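Long-range contact in haloperoxidase (PDB 1QHB), which catalyses the vanadate-dependent, hydrogen-peroxide-driven bromination of organic substrates as a calcium-stabilised homododecamer: residues I441-N449 with G462-A470. Numbering follows the deposited sequence.
Sequences ILDDSASSN and GKSFLLPMA
Leu442 O lies at the edge of the Phe465 ring, in its plane, 3.4 Å from CD1, and Ala446 CB comes obliquely to CE1 at 3.6 Å. Lys418 of helix 407-422 also touches the ring. The other flat group, the Asn449 amide, turns ND2 towards two backbone carbonyls of the loop. Asn449 ND2 donates to Leu466 O at 2.9 Å, nearly in the amide plane, and to Ser464 O at 3.3 Å, from above that carbonyl's plane; its bond to Ser464 OG is weak, that hydroxyl also pairing with Thr293 O. With CG anti to the carbonyl carbon (chi1 -72°), the amide reaches across to the loop, and Asn449 OD1 rests 3.4 Å from Pro468 CG. Ser464 O further receives a CA-H...O contact from Ala446, and one water links Ala446 O to Ser464 N. An alanine in place of Asn449 would probably leave Leu466 O without this donor and open a gap beside Pro468. The example illustrates how a loop devoid of regular structure is fastened to the helix preceding it: the backbone N-H groups of Ser445 to Asn449 are already spent within the helix, and a side-chain amide offers N-H to the loop instead.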
ATOM      1  N   ILE A 441      24.485 -53.209 -36.966  1.00 25.40           N
ATOM      2  CA  ILE A 441      23.342 -52.453 -37.472  1.00 18.61           C
ATOM      3  C   ILE A 441      23.712 -51.601 -38.667  1.00 16.28           C
ATOM      4  O   ILE A 441      22.946 -51.532 -39.617  1.00 19.06           O
ATOM      5  CB  ILE A 441      22.779 -51.580 -36.350  1.00 20.68           C
ATOM      6  CG1 ILE A 441      22.193 -52.489 -35.264  1.00 14.52           C
ATOM      7  CG2 ILE A 441      21.705 -50.642 -36.873  1.00 19.93           C
ATOM      8  CD1 ILE A 441      21.951 -51.696 -33.978  1.00 21.31           C
ATOM      9  N   LEU A 442      24.872 -50.928 -38.692  1.00 16.90           N
ATOM     10  CA  LEU A 442      25.203 -50.028 -39.783  1.00 19.54           C
ATOM     11  C   LEU A 442      25.449 -50.714 -41.116  1.00 21.67           C
ATOM     12  O   LEU A 442      25.297 -50.057 -42.172  1.00 21.08           O
ATOM     13  CB  LEU A 442      26.459 -49.209 -39.408  1.00 19.26           C
ATOM     14  CG  LEU A 442      26.315 -48.231 -38.240  1.00 26.92           C
ATOM     15  CD1 LEU A 442      27.646 -47.491 -38.039  1.00 20.76           C
ATOM     16  CD2 LEU A 442      25.171 -47.246 -38.497  1.00 16.19           C
ATOM     17  N   ASP A 443      25.834 -51.979 -41.069  1.00 22.26           N
ATOM     18  CA  ASP A 443      26.054 -52.815 -42.249  1.00 24.63           C
ATOM     19  C   ASP A 443      24.704 -53.073 -42.940  1.00 19.37           C
ATOM     20  O   ASP A 443      24.570 -52.867 -44.161  1.00 18.79           O
ATOM     21  CB  ASP A 443      26.643 -54.193 -41.904  1.00 32.30           C
ATOM     22  CG  ASP A 443      28.065 -54.106 -41.398  1.00 41.37           C
ATOM     23  OD1 ASP A 443      28.872 -53.354 -41.987  1.00 57.40           O
ATOM     24  OD2 ASP A 443      28.405 -54.778 -40.398  1.00 60.73           O
ATOM     25  N   ASP A 444      23.702 -53.416 -42.147  1.00 16.46           N
ATOM     26  CA  ASP A 444      22.363 -53.585 -42.713  1.00 18.53           C
ATOM     27  C   ASP A 444      21.798 -52.329 -43.325  1.00 20.08           C
ATOM     28  O   ASP A 444      21.121 -52.367 -44.371  1.00 22.88           O
ATOM     29  CB  ASP A 444      21.392 -54.022 -41.584  1.00 16.25           C
ATOM     30  CG  ASP A 444      21.756 -55.444 -41.170  1.00 22.24           C
ATOM     31  OD1 ASP A 444      22.442 -56.164 -41.932  1.00 31.00           O
ATOM     32  OD2 ASP A 444      21.373 -55.858 -40.080  1.00 28.23           O
ATOM     33  N   SER A 445      22.075 -51.200 -42.656  1.00 19.36           N
ATOM     34  CA  SER A 445      21.537 -49.908 -43.111  1.00 19.10           C
ATOM     35  C   SER A 445      22.247 -49.448 -44.345  1.00 16.64           C
ATOM     36  O   SER A 445      21.597 -48.936 -45.280  1.00 16.16           O
ATOM     37  CB  SER A 445      21.643 -48.983 -41.885  1.00 28.99           C
ATOM     38  OG  SER A 445      21.963 -47.659 -42.220  1.00 27.52           O
ATOM     39  N   ALA A 446      23.582 -49.592 -44.458  1.00 16.26           N
ATOM     40  CA  ALA A 446      24.270 -49.204 -45.706  1.00 18.92           C
ATOM     41  C   ALA A 446      23.689 -49.962 -46.889  1.00 17.47           C
ATOM     42  O   ALA A 446      23.484 -49.435 -47.974  1.00 20.63           O
ATOM     43  CB  ALA A 446      25.767 -49.546 -45.630  1.00 16.13           C
ATOM     44  N   SER A 447      23.335 -51.228 -46.683  1.00 17.23           N
ATOM     45  CA  SER A 447      22.796 -52.077 -47.749  1.00 21.30           C
ATOM     46  C   SER A 447      21.398 -51.622 -48.075  1.00 21.14           C
ATOM     47  O   SER A 447      21.068 -51.398 -49.235  1.00 23.13           O
ATOM     48  CB  SER A 447      22.913 -53.528 -47.288  1.00 26.03           C
ATOM     49  OG  SER A 447      22.051 -54.382 -48.029  1.00 48.83           O
ATOM     50  N   SER A 448      20.590 -51.297 -47.051  1.00 22.13           N
ATOM     51  CA  SER A 448      19.245 -50.770 -47.371  1.00 18.56           C
ATOM     52  C   SER A 448      19.368 -49.418 -48.063  1.00 17.38           C
ATOM     53  O   SER A 448      18.605 -49.194 -48.986  1.00 18.78           O
ATOM     54  CB  SER A 448      18.405 -50.704 -46.092  1.00 21.07           C
ATOM     55  OG  SER A 448      17.161 -50.034 -46.323  1.00 29.53           O
ATOM     56  N   ASN A 449      20.260 -48.521 -47.637  1.00 15.21           N
ATOM     57  CA  ASN A 449      20.390 -47.211 -48.262  1.00 18.14           C
ATOM     58  C   ASN A 449      20.923 -47.292 -49.693  1.00 20.24           C
ATOM     59  O   ASN A 449      20.548 -46.476 -50.557  1.00 20.80           O
ATOM     60  CB  ASN A 449      21.321 -46.347 -47.410  1.00 14.64           C
ATOM     61  CG  ASN A 449      20.690 -45.908 -46.093  1.00 21.50           C
ATOM     62  OD1 ASN A 449      19.499 -46.118 -45.881  1.00 17.85           O
ATOM     63  ND2 ASN A 449      21.382 -45.296 -45.149  1.00 12.82           N
ATOM     64  N   GLY A 462      31.129 -42.618 -51.275  1.00 41.78           N
ATOM     65  CA  GLY A 462      31.084 -43.468 -50.116  1.00 38.58           C
ATOM     66  C   GLY A 462      29.799 -44.259 -49.945  1.00 39.83           C
ATOM     67  O   GLY A 462      28.832 -44.200 -50.694  1.00 41.86           O
ATOM     68  N   LYS A 463      29.818 -45.079 -48.900  1.00 36.02           N
ATOM     69  CA  LYS A 463      28.648 -45.844 -48.480  1.00 31.18           C
ATOM     70  C   LYS A 463      27.775 -44.828 -47.718  1.00 27.80           C
ATOM     71  O   LYS A 463      28.266 -43.730 -47.379  1.00 23.74           O
ATOM     72  CB  LYS A 463      29.015 -47.006 -47.580  1.00 32.51           C
ATOM     73  CG  LYS A 463      29.808 -48.114 -48.246  1.00 38.26           C
ATOM     74  CD  LYS A 463      29.635 -49.432 -47.514  1.00 41.75           C
ATOM     75  CE  LYS A 463      30.781 -49.698 -46.567  1.00 51.77           C
ATOM     76  NZ  LYS A 463      30.556 -50.988 -45.853  1.00 67.55           N
ATOM     77  N   SER A 464      26.506 -45.166 -47.488  1.00 23.22           N
ATOM     78  CA  SER A 464      25.688 -44.218 -46.746  1.00 18.61           C
ATOM     79  C   SER A 464      25.252 -44.868 -45.442  1.00 19.05           C
ATOM     80  O   SER A 464      24.582 -45.909 -45.530  1.00 16.25           O
ATOM     81  CB  SER A 464      24.449 -43.791 -47.533  1.00 21.91           C
ATOM     82  OG  SER A 464      23.538 -43.252 -46.576  1.00 23.41           O
ATOM     83  N   PHE A 465      25.702 -44.313 -44.292  1.00 16.17           N
ATOM     84  CA  PHE A 465      25.220 -44.902 -43.042  1.00 13.53           C
ATOM     85  C   PHE A 465      24.155 -43.985 -42.424  1.00 13.62           C
ATOM     86  O   PHE A 465      23.855 -44.103 -41.245  1.00 15.05           O
ATOM     87  CB  PHE A 465      26.368 -45.175 -42.066  1.00 13.43           C
ATOM     88  CG  PHE A 465      27.429 -46.047 -42.723  1.00 22.28           C
ATOM     89  CD1 PHE A 465      27.300 -47.430 -42.738  1.00 21.43           C
ATOM     90  CD2 PHE A 465      28.545 -45.472 -43.302  1.00 18.16           C
ATOM     91  CE1 PHE A 465      28.270 -48.212 -43.335  1.00 23.05           C
ATOM     92  CE2 PHE A 465      29.519 -46.265 -43.900  1.00 22.31           C
ATOM     93  CZ  PHE A 465      29.377 -47.639 -43.947  1.00 21.36           C
ATOM     94  N   LEU A 466      23.578 -43.042 -43.180  1.00 10.45           N
ATOM     95  CA  LEU A 466      22.569 -42.148 -42.716  1.00 12.69           C
ATOM     96  C   LEU A 466      21.321 -42.865 -42.195  1.00 15.66           C
ATOM     97  O   LEU A 466      20.985 -43.983 -42.605  1.00 14.72           O
ATOM     98  CB  LEU A 466      22.164 -41.238 -43.872  1.00 10.64           C
ATOM     99  CG  LEU A 466      23.347 -40.410 -44.413  1.00 16.41           C
ATOM    100  CD1 LEU A 466      22.920 -39.899 -45.782  1.00 13.38           C
ATOM    101  CD2 LEU A 466      23.757 -39.317 -43.451  1.00 13.75           C
ATOM    102  N   LEU A 467      20.617 -42.187 -41.272  1.00 12.05           N
ATOM    103  CA  LEU A 467      19.375 -42.784 -40.750  1.00 14.15           C
ATOM    104  C   LEU A 467      18.288 -42.502 -41.776  1.00 12.56           C
ATOM    105  O   LEU A 467      17.988 -41.350 -42.119  1.00 15.19           O
ATOM    106  CB  LEU A 467      19.088 -42.118 -39.385  1.00  8.52           C
ATOM    107  CG  LEU A 467      17.723 -42.437 -38.762  1.00 13.83           C
ATOM    108  CD1 LEU A 467      17.680 -43.824 -38.181  1.00  6.43           C
ATOM    109  CD2 LEU A 467      17.419 -41.483 -37.600  1.00 10.38           C
ATOM    110  N   PRO A 468      17.649 -43.524 -42.321  1.00 13.00           N
ATOM    111  CA  PRO A 468      16.588 -43.366 -43.295  1.00 12.97           C
ATOM    112  C   PRO A 468      15.441 -42.599 -42.659  1.00 15.16           C
ATOM    113  O   PRO A 468      14.978 -42.979 -41.591  1.00 13.89           O
ATOM    114  CB  PRO A 468      16.244 -44.779 -43.742  1.00 12.81           C
ATOM    115  CG  PRO A 468      17.393 -45.655 -43.306  1.00 11.25           C
ATOM    116  CD  PRO A 468      17.906 -44.977 -42.040  1.00 12.75           C
ATOM    117  N   MET A 469      14.948 -41.533 -43.317  1.00 13.61           N
ATOM    118  CA  MET A 469      13.842 -40.774 -42.776  1.00  8.70           C
ATOM    119  C   MET A 469      12.520 -41.233 -43.341  1.00 13.87           C
ATOM    120  O   MET A 469      12.427 -41.570 -44.499  1.00 15.66           O
ATOM    121  CB  MET A 469      14.045 -39.267 -43.021  1.00  6.78           C
ATOM    122  CG  MET A 469      15.374 -38.766 -42.449  1.00 11.98           C
ATOM    123  SD  MET A 469      15.439 -39.049 -40.643  1.00 16.76           S
ATOM    124  CE  MET A 469      14.380 -37.742 -40.288  1.00  2.01           C
ATOM    125  N   ALA A 470      11.412 -41.213 -42.584  1.00 12.42           N
ATOM    126  CA  ALA A 470      10.128 -41.552 -43.185  1.00 11.54           C
ATOM    127  C   ALA A 470       9.569 -40.344 -43.938  1.00 11.48           C
ATOM    128  O   ALA A 470       8.670 -40.513 -44.783  1.00 10.90           O
ATOM    129  CB  ALA A 470       9.062 -42.021 -42.226  1.00  8.72           C
TER
HETATM  130  O   HOH W   1      25.192 -47.566 -48.621  1.00 31.79           O